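Local atomic coordinates of ABC-type transport system, sugar-family extracellular solute-binding protein (Peptoclostridium difficile 630, PDB entry 6HNI), a protein that binds tyrosine, probably delivering it to an ABC transporter for uptake, and has adhesive properties. Residues G159-T164 and V188-T193; L145-I150 and A252-N257. The protein carries 1 engineered substitution. All coordinates share one frame; numbering follows the deposited sequence.

Interaction 1. Residues G159-T164 and V188-T193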
loop_
_atom_site.group_PDB
_atom_site.type_symbol
_atom_site.label_atom_id
_atom_site.label_comp_id
_atom_site.label_asym_id
_atom_site.label_seq_id
_atom_site.Cartn_x
_atom_site.Cartn_y
_atom_site.Cartn_z
ATOM N N GLY A 159 -3.180 18.359 -5.337
ATOM C CA GLY A 159 -4.029 17.446 -6.070
ATOM C C GLY A 159 -3.953 16.019 -5.511
ATOM O O GLY A 159 -2.900 15.618 -4.989
ATOM N N VAL A 160 -5.024 15.299 -5.710
ATOM C CA VAL A 160 -5.036 13.843 -5.376
ATOM C C VAL A 160 -5.905 13.126 -6.400
ATOM O O VAL A 160 -7.098 13.424 -6.553
ATOM C CB VAL A 160 -5.501 13.621 -3.932
ATOM C CG1 VAL A 160 -6.903 14.056 -3.632
ATOM C CG2 VAL A 160 -5.359 12.143 -3.605
ATOM N N MET A 161 -5.306 12.171 -7.102
ATOM C CA MET A 161 -6.022 11.232 -7.958
ATOM C C MET A 161 -6.077 9.881 -7.246
ATOM O O MET A 161 -5.059 9.428 -6.691
ATOM C CB MET A 161 -5.352 11.137 -9.347
ATOM C CG MET A 161 -6.077 10.243 -10.306
ATOM S SD MET A 161 -5.567 10.445 -12.025
ATOM C CE MET A 161 -3.905 9.833 -11.914
ATOM N N TYR A 162 -7.243 9.256 -7.284
ATOM C CA TYR A 162 -7.419 7.980 -6.542
ATOM C C TYR A 162 -8.581 7.217 -7.135
ATOM O O TYR A 162 -9.443 7.777 -7.854
ATOM C CB TYR A 162 -7.672 8.298 -5.106
ATOM C CG TYR A 162 -8.955 8.983 -4.797
ATOM C CD1 TYR A 162 -9.125 10.353 -5.074
ATOM C CD2 TYR A 162 -10.034 8.283 -4.301
ATOM C CE1 TYR A 162 -10.319 10.980 -4.798
ATOM C CE2 TYR A 162 -11.232 8.913 -4.022
ATOM C CZ TYR A 162 -11.367 10.274 -4.265
ATOM O OH TYR A 162 -12.558 10.874 -3.960
ATOM N N ASN A 163 -8.668 5.947 -6.810
ATOM C CA ASN A 163 -9.731 5.020 -7.198
ATOM C C ASN A 163 -10.896 5.160 -6.238
ATOM O O ASN A 163 -10.778 4.785 -5.072
ATOM C CB ASN A 163 -9.169 3.578 -7.158
ATOM C CG ASN A 163 -10.119 2.538 -7.718
ATOM O OD1 ASN A 163 -11.288 2.834 -8.018
ATOM N ND2 ASN A 163 -9.633 1.293 -7.808
ATOM N N THR A 164 -12.053 5.616 -6.718
ATOM C CA THR A 164 -13.202 5.796 -5.855
ATOM C C THR A 164 -13.766 4.477 -5.333
ATOM O O THR A 164 -14.548 4.482 -4.401
ATOM C CB THR A 164 -14.304 6.604 -6.557
ATOM O OG1 THR A 164 -14.696 5.924 -7.743
ATOM C CG2 THR A 164 -13.796 7.983 -6.919
ATOM N N VAL A 188 -7.601 19.531 -4.593
ATOM C CA VAL A 188 -8.337 19.238 -5.828
ATOM C C VAL A 188 -8.315 17.721 -6.051
ATOM O O VAL A 188 -7.234 17.129 -6.193
ATOM C CB VAL A 188 -7.689 19.948 -7.024
ATOM C CG1 VAL A 188 -8.467 19.643 -8.282
ATOM C CG2 VAL A 188 -7.628 21.446 -6.790
ATOM N N GLU A 189 -9.495 17.112 -6.032
ATOM C CA GLU A 189 -9.659 15.674 -6.185
ATOM C C GLU A 189 -9.950 15.257 -7.598
ATOM O O GLU A 189 -10.729 15.972 -8.304
ATOM C CB GLU A 189 -10.831 15.152 -5.366
ATOM C CG GLU A 189 -10.720 15.324 -3.901
ATOM C CD GLU A 189 -12.003 14.882 -3.220
ATOM O OE1 GLU A 189 -12.431 13.712 -3.378
ATOM O OE2 GLU A 189 -12.601 15.715 -2.538
ATOM N N LYS A 190 -9.369 14.140 -8.011
ATOM C CA LYS A 190 -9.741 13.513 -9.267
ATOM C C LYS A 190 -9.991 12.028 -9.009
ATOM O O LYS A 190 -9.072 11.203 -8.972
ATOM C CB LYS A 190 -8.683 13.752 -10.336
ATOM C CG LYS A 190 -9.010 13.214 -11.713
ATOM C CD LYS A 190 -10.243 13.898 -12.288
ATOM C CE LYS A 190 -10.511 13.505 -13.748
ATOM N NZ LYS A 190 -11.885 13.841 -14.214
ATOM N N GLY A 191 -11.249 11.701 -8.774
ATOM C CA GLY A 191 -11.675 10.342 -8.610
ATOM C C GLY A 191 -11.812 9.630 -9.931
ATOM O O GLY A 191 -12.511 10.133 -10.835
ATOM N N ILE A 192 -11.161 8.468 -10.045
ATOM C CA ILE A 192 -11.272 7.593 -11.217
ATOM C C ILE A 192 -11.621 6.160 -10.791
ATOM O O ILE A 192 -11.638 5.853 -9.588
ATOM C CB ILE A 192 -9.962 7.619 -12.028
ATOM C CG1 ILE A 192 -8.795 7.020 -11.197
ATOM C CG2 ILE A 192 -9.667 9.042 -12.547
ATOM C CD1 ILE A 192 -7.557 6.775 -12.004
ATOM N N THR A 193 -11.930 5.297 -11.756
ATOM C CA THR A 193 -12.243 3.895 -11.483
ATOM C C THR A 193 -11.519 2.914 -12.359
ATOM O O THR A 193 -11.582 1.728 -12.057
ATOM C CB THR A 193 -13.753 3.584 -11.595
ATOM O OG1 THR A 193 -14.215 3.948 -12.882
ATOM C CG2 THR A 193 -14.540 4.323 -10.554
HETATM O O HOH W 1 -12.742 0.903 -9.712
#
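The Tyr162 ring lies against the Glu189–Gly191 part of the neighbouring strand: Gly191 CA sits 4.1 Å above one face, offset toward the rim, while Glu189 OE1 comes up at the edge. Val160 O also lies in the ring plane, at another part of the edge. This is the strand pair of a beta-alpha-beta unit, 157-163 and 186-192, running parallel at the border of the four-stranded sheet, with helix 167-183 as the crossover. Tyr162 has CG wedged between its backbone N and carbonyl carbon (chi1 67°), which lays the ring across the sheet, over the neighbouring strand. Its OH then gives a 2.9 Å hydrogen bond to Glu189 OE1, met nearly along the C-O axis, and the carboxylate is turned 32° from the ring. The other oxygen, OE2, makes a salt bridge to Lys177 of the crossover helix, so the carboxylate is held from two sides.

The backbones join by alternating parallel-sheet bonds: Val160 and Tyr162 each bond both ways, the straightest being Ile192 N to Tyr162 O (2.9 Å, 176°). Where the strands end, Thr164 N adds a bond to Ile192 O. On the other sheet face, Met161 CG meets Ile192 CD1 at 4.1 Å. Asn163 OD1 accepts from Ser165 N and from a water at 3.0 Å, which also donates to Thr193 O at 2.7 Å.

Interaction 2. Residues L145-I150 and A252-N257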
loop_
_atom_site.group_PDB
_atom_site.type_symbol
_atom_site.label_atom_id
_atom_site.label_comp_id
_atom_site.label_asym_id
_atom_site.label_seq_id
_atom_site.Cartn_x
_atom_site.Cartn_y
_atom_site.Cartn_z
ATOM N N LEU A 145 3.232 15.202 3.765
ATOM C CA LEU A 145 3.033 16.641 3.639
ATOM C C LEU A 145 4.133 17.465 4.329
ATOM O O LEU A 145 4.383 18.590 3.930
ATOM C CB LEU A 145 1.606 17.008 4.055
ATOM C CG LEU A 145 0.532 16.367 3.148
ATOM C CD1 LEU A 145 -0.863 16.729 3.613
ATOM C CD2 LEU A 145 0.701 16.637 1.669
ATOM N N GLU A 146 4.817 16.885 5.309
ATOM C CA GLU A 146 6.080 17.428 5.905
ATOM C C GLU A 146 7.119 17.759 4.851
ATOM O O GLU A 146 7.904 18.695 5.008
ATOM C CB GLU A 146 6.732 16.408 6.932
ATOM C CG GLU A 146 6.143 16.436 8.325
ATOM C CD GLU A 146 6.637 15.321 9.262
ATOM O OE1 GLU A 146 7.812 14.856 9.136
ATOM O OE2 GLU A 146 5.843 14.915 10.142
ATOM N N LEU A 147 7.121 16.990 3.769
ATOM C CA LEU A 147 8.092 17.163 2.721
ATOM C C LEU A 147 7.862 18.396 1.858
ATOM O O LEU A 147 8.759 18.809 1.149
ATOM C CB LEU A 147 8.172 15.907 1.862
ATOM C CG LEU A 147 8.518 14.594 2.625
ATOM C CD1 LEU A 147 8.560 13.516 1.572
ATOM C CD2 LEU A 147 9.821 14.732 3.411
ATOM N N LEU A 148 6.672 18.987 1.925
ATOM C CA LEU A 148 6.440 20.240 1.220
ATOM C C LEU A 148 7.389 21.331 1.681
ATOM O O LEU A 148 7.826 22.136 0.865
ATOM C CB LEU A 148 4.989 20.657 1.373
ATOM C CG LEU A 148 3.933 19.753 0.772
ATOM C CD1 LEU A 148 2.524 20.288 1.046
ATOM C CD2 LEU A 148 4.167 19.486 -0.708
ATOM N N LYS A 149 7.758 21.356 2.960
ATOM C CA LYS A 149 8.710 22.371 3.444
ATOM C C LYS A 149 10.029 22.296 2.699
ATOM O O LYS A 149 10.742 23.291 2.564
ATOM C CB LYS A 149 9.044 22.168 4.921
ATOM C CG LYS A 149 7.909 22.384 5.876
ATOM C CD LYS A 149 8.397 22.392 7.308
ATOM C CE LYS A 149 9.463 23.446 7.566
ATOM N NZ LYS A 149 9.534 23.766 9.023
ATOM N N ILE A 150 10.346 21.097 2.227
ATOM C CA ILE A 150 11.642 20.849 1.624
ATOM C C ILE A 150 11.539 21.118 0.131
ATOM O O ILE A 150 12.377 21.864 -0.394
ATOM C CB ILE A 150 12.088 19.398 1.836
ATOM C CG1 ILE A 150 12.200 19.118 3.340
ATOM C CG2 ILE A 150 13.405 19.155 1.082
ATOM C CD1 ILE A 150 12.539 17.684 3.675
ATOM N N ALA A 252 9.281 12.013 -4.074
ATOM C CA ALA A 252 9.701 11.736 -2.691
ATOM C C ALA A 252 8.612 11.141 -1.853
ATOM O O ALA A 252 7.420 11.261 -2.168
ATOM C CB ALA A 252 10.199 12.992 -2.024
ATOM N N CYS A 253 9.031 10.485 -0.759
ATOM C CA CYS A 253 8.128 9.952 0.250
ATOM C C CYS A 253 8.803 9.945 1.615
ATOM O O CYS A 253 10.029 10.066 1.706
ATOM C CB CYS A 253 7.715 8.536 -0.124
ATOM S SG CYS A 253 9.042 7.327 0.127
ATOM N N GLN A 254 7.985 9.794 2.657
ATOM C CA GLN A 254 8.473 9.535 3.995
ATOM C C GLN A 254 7.541 8.423 4.501
ATOM O O GLN A 254 6.472 8.675 5.080
ATOM C CB GLN A 254 8.405 10.777 4.892
ATOM C CG GLN A 254 8.962 10.529 6.279
ATOM C CD GLN A 254 9.063 11.784 7.105
ATOM O OE1 GLN A 254 8.336 12.810 6.863
ATOM N NE2 GLN A 254 9.936 11.754 8.031
ATOM N N GLY A 255 7.943 7.186 4.202
ATOM C CA GLY A 255 7.072 6.040 4.359
ATOM C C GLY A 255 7.693 4.824 5.015
ATOM O O GLY A 255 8.871 4.836 5.315
ATOM N N ILE A 256 6.834 3.841 5.200
ATOM C CA ILE A 256 7.224 2.607 5.931
ATOM C C ILE A 256 7.897 1.625 5.016
ATOM O O ILE A 256 7.907 1.718 3.775
ATOM C CB ILE A 256 6.006 1.965 6.590
ATOM C CG1 ILE A 256 5.058 1.376 5.527
ATOM C CG2 ILE A 256 5.348 2.919 7.576
ATOM C CD1 ILE A 256 4.040 0.405 6.038
ATOM N N ASN A 257 8.496 0.612 5.650
ATOM C CA ASN A 257 9.214 -0.466 4.922
ATOM C C ASN A 257 8.302 -1.653 4.786
ATOM O O ASN A 257 7.993 -2.379 5.780
ATOM C CB ASN A 257 10.496 -0.822 5.714
ATOM C CG ASN A 257 11.360 -1.863 5.038
ATOM O OD1 ASN A 257 10.866 -2.823 4.472
ATOM N ND2 ASN A 257 12.698 -1.696 5.161
#
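Leu147 carries this contact by hydrophobic packing against strand 252-255, an edge strand of the small mixed sheet that runs antiparallel to 290-294 in a bilobal substrate-binding fold. Its CD1 methyl rests over the flat face of the peptide linking Cys253 to Gln254, 3.6 Å from Cys253 C and 3.9 Å from Gln254 N. Leu147 CD1 also reaches Ala252 CB at 4.0 Å. With chi1 at -57° and chi2 at -179°, the leucine stretches straight out from its backbone and brings this one branch down onto the strand. Ala252 and Gln254 direct their side chains to the leucine's side, whereas Cys253 turns the other way. Ile291 of the neighbouring strand also touches both Leu147 and Gln254, so the leucine packs on two adjacent strands.

The polar part lies beside this apolar patch. The extended chains of Glu146 and Gln254 converge obliquely, and the carboxylate and amide planes meet almost at right angles, 85° apart. Thr289 packs on Gln254 as well.

Backbone bonds hold each partner in place. Cys253 pairs with Ile292, tying the strand into its sheet, and Ala252 bonds to Ala240, linking it to edge strand 238-240 of the four-stranded parallel sheet. On the other side, a type I turn from Leu145 to Leu148 presents Glu146 and Leu147 at its two central positions, closed by Leu148 N to Leu145 O at 3.1 Å.

Along the chain, interaction 1 is nested inside the loop that interaction 2 closes, and helix 148-151 is followed directly by strand 157-163. Their centres stand 20 Å apart and their nearest atoms about 8 Å, with no direct touch. Helix 167-183 touches a segment of each: Leu176 packs on Val160 of interaction 1 and on Leu145, which itself takes no part in interaction 2. Strand 211-214 does likewise, hydrogen-bonding to Gly159 and touching Leu145 through Tyr213. The side chains of Asn163 and Cys253 each lie about 9 Å from the bound tyrosine, so neither residue touches the ligand, though both lie within a short distance of it.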